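Local structure of IclR family transcriptional regulator (Brucella abortus, 5WHM) at residues L127-D133 against I147-L153; G155-A161 against C206-W212. The protein probably binds DNA through a helix-turn-helix domain and represses transcription, with a C-terminal IclR-type domain that is likely to sense a small effector. All coordinates share one frame; numbering follows the deposited sequence.

How the contacts relate
Contact 1 and contact 2 lie in one C-terminal IclR domain, and both segments of contact 1 (127-133 and 147-153) precede those of contact 2 (155-161 and 206-212) in the sequence. Their centres are about 13 Å apart. Both use the six-stranded antiparallel sheet at its two ends, since strands 150-152 and 206-209 are its outermost strands within the chain. Strand 150-152 runs almost directly into helix 157-165, which carries the chain from contact 1 to contact 2. The two touch through Met129 CG and Gly159 CA, 3.5 Å apart, and through packing of Leu151 on Val158 and Trp212. An acetic acid, probably from the crystallisation liquor, binds at contact 2 about 4 Å from the Leu151 side chain and may mark the effector pocket.

Contact 1: L127-D133 against I147-L153; sequences LSMVYLD and IGSTLPL
Leu127 opens the pairing with a weak backbone bond, its O receiving Leu153 N, while Leu127 CD2 and Leu153 CD2 approach to 4.4 Å; the two leucines also share Ile174 of helix 168-181. Ser128 forms a non-hydrogen-bonded pair with Pro152, from which the side chains diverge, and Ser128 CB instead rests 3.9 Å from Thr150 CB. Met129, present as selenomethionine, pairs with Leu151 through two bonds: Met129 N donates to Leu151 O at 2.8 Å, nearly straight at 172°, and Leu151 N returns a bond to Met129 O. The Met129 chain is bent twice, at chi2 and chi3, and Met129 SE meets Leu153 CD1 at 3.5 Å, the two side chains crossing at about a right angle.

The axes of strands 128-131 and 150-152 run antiparallel at 155° and come within 4.4 Å. In the antiparallel sheet of the GAF-like IclR C-terminal domain, 150-152 lies beside 128-135, and no further strand of this chain lies outside it.

Val130 and Thr150 lie side by side on one face, Val130 CG2 to Thr150 CG2 at 3.8 Å, and Arg89 of the second subunit packs on Thr150. The Tyr131 ring meets Leu151 CD1 obliquely, 3.5 Å from Tyr131 CE1; its OH is bonded to Asn234. Tyr131 N donates to Ser149 O, and Tyr131 O receives Gly148 N. At the backbone angles of Gly148 (phi 91°) a side chain would press on the carbonyl O of Ile147, which accounts for the glycine. Two residues, Leu132 and Asp133, stand opposite the single Met121 of strand 118-125, a classic beta bulge, and Ile147 CD1 packs 3.8 Å from Asp133 CA. The Asp133 carboxylate pairs with Arg101 through OD1 and with Arg145 of the second subunit through OD2.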
ATOM      1  N   LEU C 127      -0.297 -12.526 -12.251  1.00 38.71           N
ATOM      2  CA  LEU C 127      -0.385 -12.250 -13.686  1.00 39.74           C
ATOM      3  C   LEU C 127      -0.417 -10.751 -13.995  1.00 39.76           C
ATOM      4  O   LEU C 127      -0.903 -10.349 -15.059  1.00 42.67           O
ATOM      5  CB  LEU C 127      -1.608 -12.959 -14.284  1.00 40.63           C
ATOM      6  CG  LEU C 127      -1.663 -14.487 -14.098  1.00 49.71           C
ATOM      7  CD1 LEU C 127      -3.038 -15.090 -14.455  1.00 45.92           C
ATOM      8  CD2 LEU C 127      -0.566 -15.174 -14.906  1.00 47.31           C
ATOM      9  N   SER C 128       0.102  -9.911 -13.089  1.00 34.98           N
ATOM     10  CA  SER C 128       0.152  -8.469 -13.283  1.00 34.56           C
ATOM     11  C   SER C 128       1.545  -7.933 -12.950  1.00 34.31           C
ATOM     12  O   SER C 128       2.329  -8.568 -12.241  1.00 33.59           O
ATOM     13  CB  SER C 128      -0.902  -7.750 -12.408  1.00 35.35           C
ATOM     14  OG  SER C 128      -2.229  -8.128 -12.766  1.00 37.14           O
HETATM   15  N   MSE C 129       1.848  -6.760 -13.498  1.00 30.40           N
HETATM   16  CA  MSE C 129       3.024  -5.968 -13.132  1.00 29.02           C
HETATM   17  C   MSE C 129       2.557  -4.877 -12.186  1.00 28.97           C
HETATM   18  O   MSE C 129       1.556  -4.224 -12.449  1.00 32.36           O
HETATM   19  CB  MSE C 129       3.694  -5.359 -14.388  1.00 29.03           C
HETATM   20  CG  MSE C 129       4.248  -6.402 -15.388  1.00 35.62           C
HETATM   21 SE   MSE C 129       5.459  -7.721 -14.580  0.68 36.09          SE
HETATM   22  CE  MSE C 129       6.931  -6.527 -14.147  1.00 28.56           C
ATOM     23  N   VAL C 130       3.249  -4.707 -11.057  1.00 33.13           N
ATOM     24  CA  VAL C 130       2.902  -3.727 -10.037  1.00 30.42           C
ATOM     25  C   VAL C 130       3.929  -2.600 -10.099  1.00 26.67           C
ATOM     26  O   VAL C 130       5.128  -2.847  -9.959  1.00 26.24           O
ATOM     27  CB  VAL C 130       2.905  -4.371  -8.633  1.00 27.26           C
ATOM     28  CG1 VAL C 130       2.456  -3.363  -7.581  1.00 27.31           C
ATOM     29  CG2 VAL C 130       2.017  -5.635  -8.626  1.00 28.18           C
ATOM     30  N   TYR C 131       3.461  -1.367 -10.220  1.00 27.00           N
ATOM     31  CA  TYR C 131       4.363  -0.207 -10.228  1.00 26.89           C
ATOM     32  C   TYR C 131       4.918   0.077  -8.818  1.00 27.04           C
ATOM     33  O   TYR C 131       4.150   0.357  -7.888  1.00 27.14           O
ATOM     34  CB  TYR C 131       3.595   1.002 -10.742  1.00 27.87           C
ATOM     35  CG  TYR C 131       3.639   1.199 -12.255  1.00 28.36           C
ATOM     36  CD1 TYR C 131       4.085   0.200 -13.111  1.00 40.27           C
ATOM     37  CD2 TYR C 131       3.297   2.415 -12.799  1.00 38.05           C
ATOM     38  CE1 TYR C 131       4.145   0.412 -14.492  1.00 36.32           C
ATOM     39  CE2 TYR C 131       3.356   2.635 -14.152  1.00 40.88           C
ATOM     40  CZ  TYR C 131       3.768   1.635 -14.998  1.00 43.00           C
ATOM     41  OH  TYR C 131       3.818   1.918 -16.350  1.00 45.94           O
ATOM     42  N   LEU C 132       6.245   0.045  -8.668  1.00 27.76           N
ATOM     43  CA  LEU C 132       6.916   0.378  -7.412  1.00 29.70           C
ATOM     44  C   LEU C 132       7.310   1.844  -7.333  1.00 27.32           C
ATOM     45  O   LEU C 132       7.399   2.410  -6.224  1.00 28.21           O
ATOM     46  CB  LEU C 132       8.177  -0.479  -7.251  1.00 29.15           C
ATOM     47  CG  LEU C 132       7.986  -1.959  -7.603  1.00 35.42           C
ATOM     48  CD1 LEU C 132       9.315  -2.748  -7.591  1.00 30.96           C
ATOM     49  CD2 LEU C 132       6.988  -2.552  -6.603  1.00 37.74           C
ATOM     50  N   ASP C 133       7.545   2.467  -8.485  1.00 27.52           N
ATOM     51  CA  ASP C 133       7.963   3.853  -8.541  1.00 35.25           C
ATOM     52  C   ASP C 133       7.669   4.355  -9.953  1.00 30.31           C
ATOM     53  O   ASP C 133       7.676   3.574 -10.916  1.00 28.36           O
ATOM     54  CB  ASP C 133       9.450   4.050  -8.172  1.00 28.95           C
ATOM     55  CG  ASP C 133       9.725   5.473  -7.676  1.00 39.63           C
ATOM     56  OD1 ASP C 133      10.876   5.816  -7.359  1.00 40.12           O
ATOM     57  OD2 ASP C 133       8.760   6.269  -7.573  1.00 36.90           O
ATOM     58  N   ILE C 147       1.447   4.344  -7.372  1.00 34.81           N
ATOM     59  CA  ILE C 147       2.279   3.350  -6.706  1.00 30.33           C
ATOM     60  C   ILE C 147       1.388   2.180  -6.300  1.00 30.00           C
ATOM     61  O   ILE C 147       0.443   2.354  -5.525  1.00 38.84           O
ATOM     62  CB  ILE C 147       2.961   3.974  -5.471  1.00 37.50           C
ATOM     63  CG1 ILE C 147       3.707   5.250  -5.866  1.00 38.38           C
ATOM     64  CG2 ILE C 147       3.894   2.981  -4.779  1.00 31.44           C
ATOM     65  CD1 ILE C 147       4.795   5.005  -6.854  1.00 36.47           C
ATOM     66  N   GLY C 148       1.702   0.980  -6.782  1.00 31.29           N
ATOM     67  CA  GLY C 148       0.866  -0.171  -6.507  1.00 28.94           C
ATOM     68  C   GLY C 148      -0.235  -0.432  -7.519  1.00 35.17           C
ATOM     69  O   GLY C 148      -0.914  -1.449  -7.401  1.00 29.92           O
ATOM     70  N   SER C 149      -0.451   0.463  -8.495  1.00 32.13           N
ATOM     71  CA  SER C 149      -1.322   0.146  -9.616  1.00 34.64           C
ATOM     72  C   SER C 149      -0.677  -0.960 -10.439  1.00 33.17           C
ATOM     73  O   SER C 149       0.537  -1.181 -10.371  1.00 29.58           O
ATOM     74  CB  SER C 149      -1.555   1.369 -10.517  1.00 32.31           C
ATOM     75  OG  SER C 149      -0.325   1.811 -11.075  1.00 31.48           O
ATOM     76  N   THR C 150      -1.487  -1.634 -11.254  1.00 31.17           N
ATOM     77  CA  THR C 150      -1.010  -2.791 -11.987  1.00 36.32           C
ATOM     78  C   THR C 150      -1.287  -2.651 -13.483  1.00 37.18           C
ATOM     79  O   THR C 150      -2.155  -1.888 -13.907  1.00 39.63           O
ATOM     80  CB  THR C 150      -1.654  -4.080 -11.492  1.00 35.81           C
ATOM     81  OG1 THR C 150      -3.069  -3.978 -11.662  1.00 39.75           O
ATOM     82  CG2 THR C 150      -1.323  -4.333  -9.983  1.00 36.19           C
ATOM     83  N   LEU C 151      -0.544  -3.426 -14.262  1.00 31.64           N
ATOM     84  CA  LEU C 151      -0.749  -3.623 -15.690  1.00 39.41           C
ATOM     85  C   LEU C 151      -0.806  -5.113 -15.972  1.00 42.32           C
ATOM     86  O   LEU C 151      -0.055  -5.883 -15.369  1.00 37.11           O
ATOM     87  CB  LEU C 151       0.390  -3.014 -16.524  1.00 38.23           C
ATOM     88  CG  LEU C 151       0.426  -1.487 -16.576  1.00 46.03           C
ATOM     89  CD1 LEU C 151       1.826  -0.952 -16.742  1.00 47.39           C
ATOM     90  CD2 LEU C 151      -0.374  -1.059 -17.751  1.00 50.53           C
ATOM     91  N   PRO C 152      -1.640  -5.540 -16.923  1.00 45.24           N
ATOM     92  CA  PRO C 152      -1.633  -6.954 -17.320  1.00 46.25           C
ATOM     93  C   PRO C 152      -0.288  -7.352 -17.915  1.00 44.69           C
ATOM     94  O   PRO C 152       0.421  -6.545 -18.522  1.00 45.27           O
ATOM     95  CB  PRO C 152      -2.758  -7.043 -18.365  1.00 47.41           C
ATOM     96  CG  PRO C 152      -2.842  -5.632 -18.936  1.00 50.22           C
ATOM     97  CD  PRO C 152      -2.564  -4.733 -17.739  1.00 47.14           C
ATOM     98  N   LEU C 153       0.029  -8.636 -17.771  1.00 44.17           N
ATOM     99  CA  LEU C 153       1.326  -9.163 -18.174  1.00 46.73           C
ATOM    100  C   LEU C 153       1.513  -9.134 -19.693  1.00 49.27           C
ATOM    101  O   LEU C 153       2.520  -8.628 -20.194  1.00 48.79           O
ATOM    102  CB  LEU C 153       1.466 -10.591 -17.638  1.00 49.38           C
ATOM    103  CG  LEU C 153       2.777 -11.060 -17.019  1.00 48.12           C
ATOM    104  CD1 LEU C 153       3.225 -10.056 -16.010  1.00 44.75           C
ATOM    105  CD2 LEU C 153       2.623 -12.458 -16.386  1.00 48.57           C
TER

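Contact 2: G155-A161 against C206-W212; sequences GSSVGRA and CLSIGEW. With ACY (acetic acid), chain J.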
ATOM      1  N   GLY C 155       0.226  -7.842 -22.589  1.00 50.15           N
ATOM      2  CA  GLY C 155       0.139  -6.801 -23.599  1.00 48.68           C
ATOM      3  C   GLY C 155       0.937  -5.546 -23.291  1.00 46.74           C
ATOM      4  O   GLY C 155       1.044  -4.656 -24.144  1.00 50.95           O
ATOM      5  N   SER C 156       1.493  -5.460 -22.083  1.00 40.88           N
ATOM      6  CA  SER C 156       2.272  -4.304 -21.670  1.00 40.01           C
ATOM      7  C   SER C 156       3.751  -4.520 -21.952  1.00 40.77           C
ATOM      8  O   SER C 156       4.258  -5.634 -21.875  1.00 39.97           O
ATOM      9  CB  SER C 156       2.094  -4.003 -20.175  1.00 36.75           C
ATOM     10  OG  SER C 156       2.526  -5.094 -19.367  1.00 37.19           O
ATOM     11  N   SER C 157       4.460  -3.422 -22.212  1.00 36.51           N
ATOM     12  CA  SER C 157       5.900  -3.549 -22.361  1.00 36.67           C
ATOM     13  C   SER C 157       6.542  -4.103 -21.084  1.00 34.92           C
ATOM     14  O   SER C 157       7.453  -4.945 -21.153  1.00 34.87           O
ATOM     15  CB  SER C 157       6.503  -2.203 -22.784  1.00 34.41           C
ATOM     16  OG  SER C 157       6.798  -1.359 -21.690  1.00 33.96           O
ATOM     17  N   VAL C 158       6.067  -3.669 -19.907  1.00 30.49           N
ATOM     18  CA  VAL C 158       6.690  -4.136 -18.671  1.00 32.66           C
ATOM     19  C   VAL C 158       6.474  -5.635 -18.488  1.00 33.54           C
ATOM     20  O   VAL C 158       7.397  -6.350 -18.086  1.00 31.76           O
ATOM     21  CB  VAL C 158       6.187  -3.347 -17.446  1.00 35.81           C
ATOM     22  CG1 VAL C 158       6.934  -2.038 -17.341  1.00 39.69           C
ATOM     23  CG2 VAL C 158       4.668  -3.118 -17.491  1.00 36.89           C
ATOM     24  N   GLY C 159       5.265  -6.128 -18.781  1.00 34.37           N
ATOM     25  CA  GLY C 159       5.001  -7.561 -18.647  1.00 35.51           C
ATOM     26  C   GLY C 159       5.810  -8.409 -19.612  1.00 37.52           C
ATOM     27  O   GLY C 159       6.270  -9.504 -19.264  1.00 35.66           O
ATOM     28  N   ARG C 160       5.969  -7.928 -20.851  1.00 34.16           N
ATOM     29  CA  ARG C 160       6.725  -8.657 -21.861  1.00 37.85           C
ATOM     30  C   ARG C 160       8.193  -8.774 -21.474  1.00 40.76           C
ATOM     31  O   ARG C 160       8.797  -9.848 -21.587  1.00 33.70           O
ATOM     32  CB  ARG C 160       6.579  -7.950 -23.214  1.00 37.41           C
ATOM     33  CG  ARG C 160       5.189  -8.151 -23.815  1.00 41.06           C
ATOM     34  CD  ARG C 160       4.833  -7.140 -24.871  1.00 40.81           C
ATOM     35  NE  ARG C 160       3.604  -7.513 -25.562  1.00 43.92           N
ATOM     36  CZ  ARG C 160       3.136  -6.900 -26.646  1.00 44.53           C
ATOM     37  NH1 ARG C 160       3.798  -5.865 -27.168  1.00 40.90           N
ATOM     38  NH2 ARG C 160       2.012  -7.323 -27.204  1.00 45.37           N
ATOM     39  N   ALA C 161       8.784  -7.672 -21.020  1.00 30.83           N
ATOM     40  CA  ALA C 161      10.175  -7.705 -20.597  1.00 35.73           C
ATOM     41  C   ALA C 161      10.342  -8.630 -19.405  1.00 33.01           C
ATOM     42  O   ALA C 161      11.352  -9.328 -19.291  1.00 32.32           O
ATOM     43  CB  ALA C 161      10.647  -6.288 -20.231  1.00 34.21           C
ATOM     44  N   CYS C 206      11.733  -4.699 -24.829  1.00 30.40           N
ATOM     45  CA  CYS C 206      10.414  -5.088 -25.313  1.00 33.70           C
ATOM     46  C   CYS C 206       9.583  -3.839 -25.548  1.00 36.59           C
ATOM     47  O   CYS C 206       9.615  -2.915 -24.740  1.00 33.63           O
ATOM     48  CB  CYS C 206       9.668  -5.999 -24.299  1.00 33.07           C
ATOM     49  SG  CYS C 206      10.342  -7.681 -24.249  1.00 37.31           S
ATOM     50  N   LEU C 207       8.799  -3.837 -26.621  1.00 36.53           N
ATOM     51  CA  LEU C 207       7.865  -2.761 -26.923  1.00 33.73           C
ATOM     52  C   LEU C 207       6.429  -3.182 -26.650  1.00 35.73           C
ATOM     53  O   LEU C 207       6.070  -4.368 -26.694  1.00 35.40           O
ATOM     54  CB  LEU C 207       7.951  -2.343 -28.399  1.00 36.33           C
ATOM     55  CG  LEU C 207       9.323  -1.965 -28.940  1.00 38.05           C
ATOM     56  CD1 LEU C 207       9.366  -1.816 -30.491  1.00 37.21           C
ATOM     57  CD2 LEU C 207       9.719  -0.668 -28.264  1.00 38.34           C
ATOM     58  N   SER C 208       5.591  -2.172 -26.419  1.00 36.87           N
ATOM     59  CA  SER C 208       4.143  -2.311 -26.567  1.00 37.99           C
ATOM     60  C   SER C 208       3.662  -1.091 -27.340  1.00 40.60           C
ATOM     61  O   SER C 208       3.455  -0.028 -26.752  1.00 39.03           O
ATOM     62  CB  SER C 208       3.430  -2.419 -25.227  1.00 38.64           C
ATOM     63  OG  SER C 208       2.037  -2.530 -25.473  1.00 43.25           O
ATOM     64  N   ILE C 209       3.520  -1.236 -28.657  1.00 39.42           N
ATOM     65  CA  ILE C 209       3.052  -0.147 -29.521  1.00 42.73           C
ATOM     66  C   ILE C 209       1.529  -0.244 -29.582  1.00 45.14           C
ATOM     67  O   ILE C 209       0.952  -0.903 -30.461  1.00 46.30           O
ATOM     68  CB  ILE C 209       3.689  -0.206 -30.907  1.00 42.74           C
ATOM     69  CG1 ILE C 209       5.213  -0.212 -30.795  1.00 39.47           C
ATOM     70  CG2 ILE C 209       3.194   0.952 -31.774  1.00 44.87           C
ATOM     71  CD1 ILE C 209       5.758   0.959 -29.995  1.00 40.39           C
ATOM     72  N   GLY C 210       0.871   0.434 -28.641  1.00 48.24           N
ATOM     73  CA  GLY C 210      -0.583   0.440 -28.555  1.00 50.54           C
ATOM     74  C   GLY C 210      -1.214  -0.898 -28.223  1.00 49.48           C
ATOM     75  O   GLY C 210      -2.403  -1.097 -28.497  1.00 52.43           O
ATOM     76  N   GLU C 211      -0.461  -1.823 -27.639  1.00 47.06           N
ATOM     77  CA  GLU C 211      -0.972  -3.165 -27.390  1.00 50.01           C
ATOM     78  C   GLU C 211      -1.455  -3.355 -25.953  1.00 51.82           C
ATOM     79  O   GLU C 211      -1.915  -4.447 -25.596  1.00 52.80           O
ATOM     80  CB  GLU C 211       0.099  -4.196 -27.750  1.00 49.31           C
ATOM     81  CG  GLU C 211       0.440  -4.179 -29.239  1.00 56.10           C
ATOM     82  CD  GLU C 211       1.747  -4.888 -29.555  1.00 57.27           C
ATOM     83  OE1 GLU C 211       2.834  -4.233 -29.517  1.00 56.79           O
ATOM     84  OE2 GLU C 211       1.670  -6.100 -29.827  1.00 57.22           O
ATOM     85  N   TRP C 212      -1.362  -2.320 -25.125  1.00 50.15           N
ATOM     86  CA  TRP C 212      -2.061  -2.282 -23.854  1.00 50.46           C
ATOM     87  C   TRP C 212      -3.243  -1.325 -23.931  1.00 52.99           C
ATOM     88  O   TRP C 212      -4.390  -1.754 -23.783  1.00 53.86           O
ATOM     89  CB  TRP C 212      -1.111  -1.892 -22.714  1.00 49.27           C
ATOM     90  CG  TRP C 212      -1.877  -1.505 -21.457  1.00 48.67           C
ATOM     91  CD1 TRP C 212      -2.718  -2.296 -20.722  1.00 47.50           C
ATOM     92  CD2 TRP C 212      -1.891  -0.221 -20.836  1.00 48.09           C
ATOM     93  NE1 TRP C 212      -3.239  -1.583 -19.672  1.00 49.83           N
ATOM     94  CE2 TRP C 212      -2.756  -0.303 -19.724  1.00 52.13           C
ATOM     95  CE3 TRP C 212      -1.249   0.995 -21.111  1.00 46.79           C
ATOM     96  CZ2 TRP C 212      -2.985   0.781 -18.880  1.00 53.66           C
ATOM     97  CZ3 TRP C 212      -1.478   2.066 -20.275  1.00 52.18           C
ATOM     98  CH2 TRP C 212      -2.340   1.954 -19.170  1.00 52.97           C
TER
HETATM   99  C   ACY J 302       3.534  -0.493 -20.916  1.00 38.54           C
HETATM  100  O   ACY J 302       4.562  -0.916 -20.325  1.00 40.29           O
HETATM  101  OXT ACY J 302       3.089  -0.969 -21.997  1.00 36.10           O
HETATM  102  CH3 ACY J 302       2.783   0.650 -20.290  1.00 35.90           C
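Arg160 CB lies 3.8 Å from Cys206 CB, and Cys206 SG also packs on the backbone of Ala161. The axes of helix 157-161 and strand 206-209 are 7.0 Å apart at closest and nearly antiparallel at 151°. With CG anti to the carbonyl carbon (chi1 -73°) and the chain extended from there to NE, the Arg160 side chain carries CD past Leu207 O. NE turns to Ala154 O. Arg160 NH1 donates to Leu207 O at 2.8 Å, with that oxygen in the guanidinium plane, and also to Glu211 OE1 at 3.0 Å. Arg160 NH2 completes an end-on salt bridge, 2.9 Å from Glu211 OE2. Both nitrogens meet the carboxylate from above its plane, since the two flat groups are turned 69° against each other. Glu211 OE1 accepts Ile209 N as well, on its anti lone pair. Gly155 O sits above the guanidinium, over its centre, and receives Ser208 OG at 2.7 Å.

Ser156 is the N-cap, its OG accepting Gly159 N and also bonded to Pro152 O. At this helix start the acetic acid is held by Ser157 N (2.8 Å to OXT), by Ser157 OG and Val158 N to its O, and by Asn234; Ser157 OG is also bonded to Ser218 OG of strand 216-225. All three bonds to it from 155-161 are donors, as suits a carboxylate, and the site may belong to the effector pocket. Three in-plane acceptor contacts fix the rotation of the guanidinium, and the paired Glu211 probably balances much of its buried charge, tying the loop after strand 206-209 to the helix.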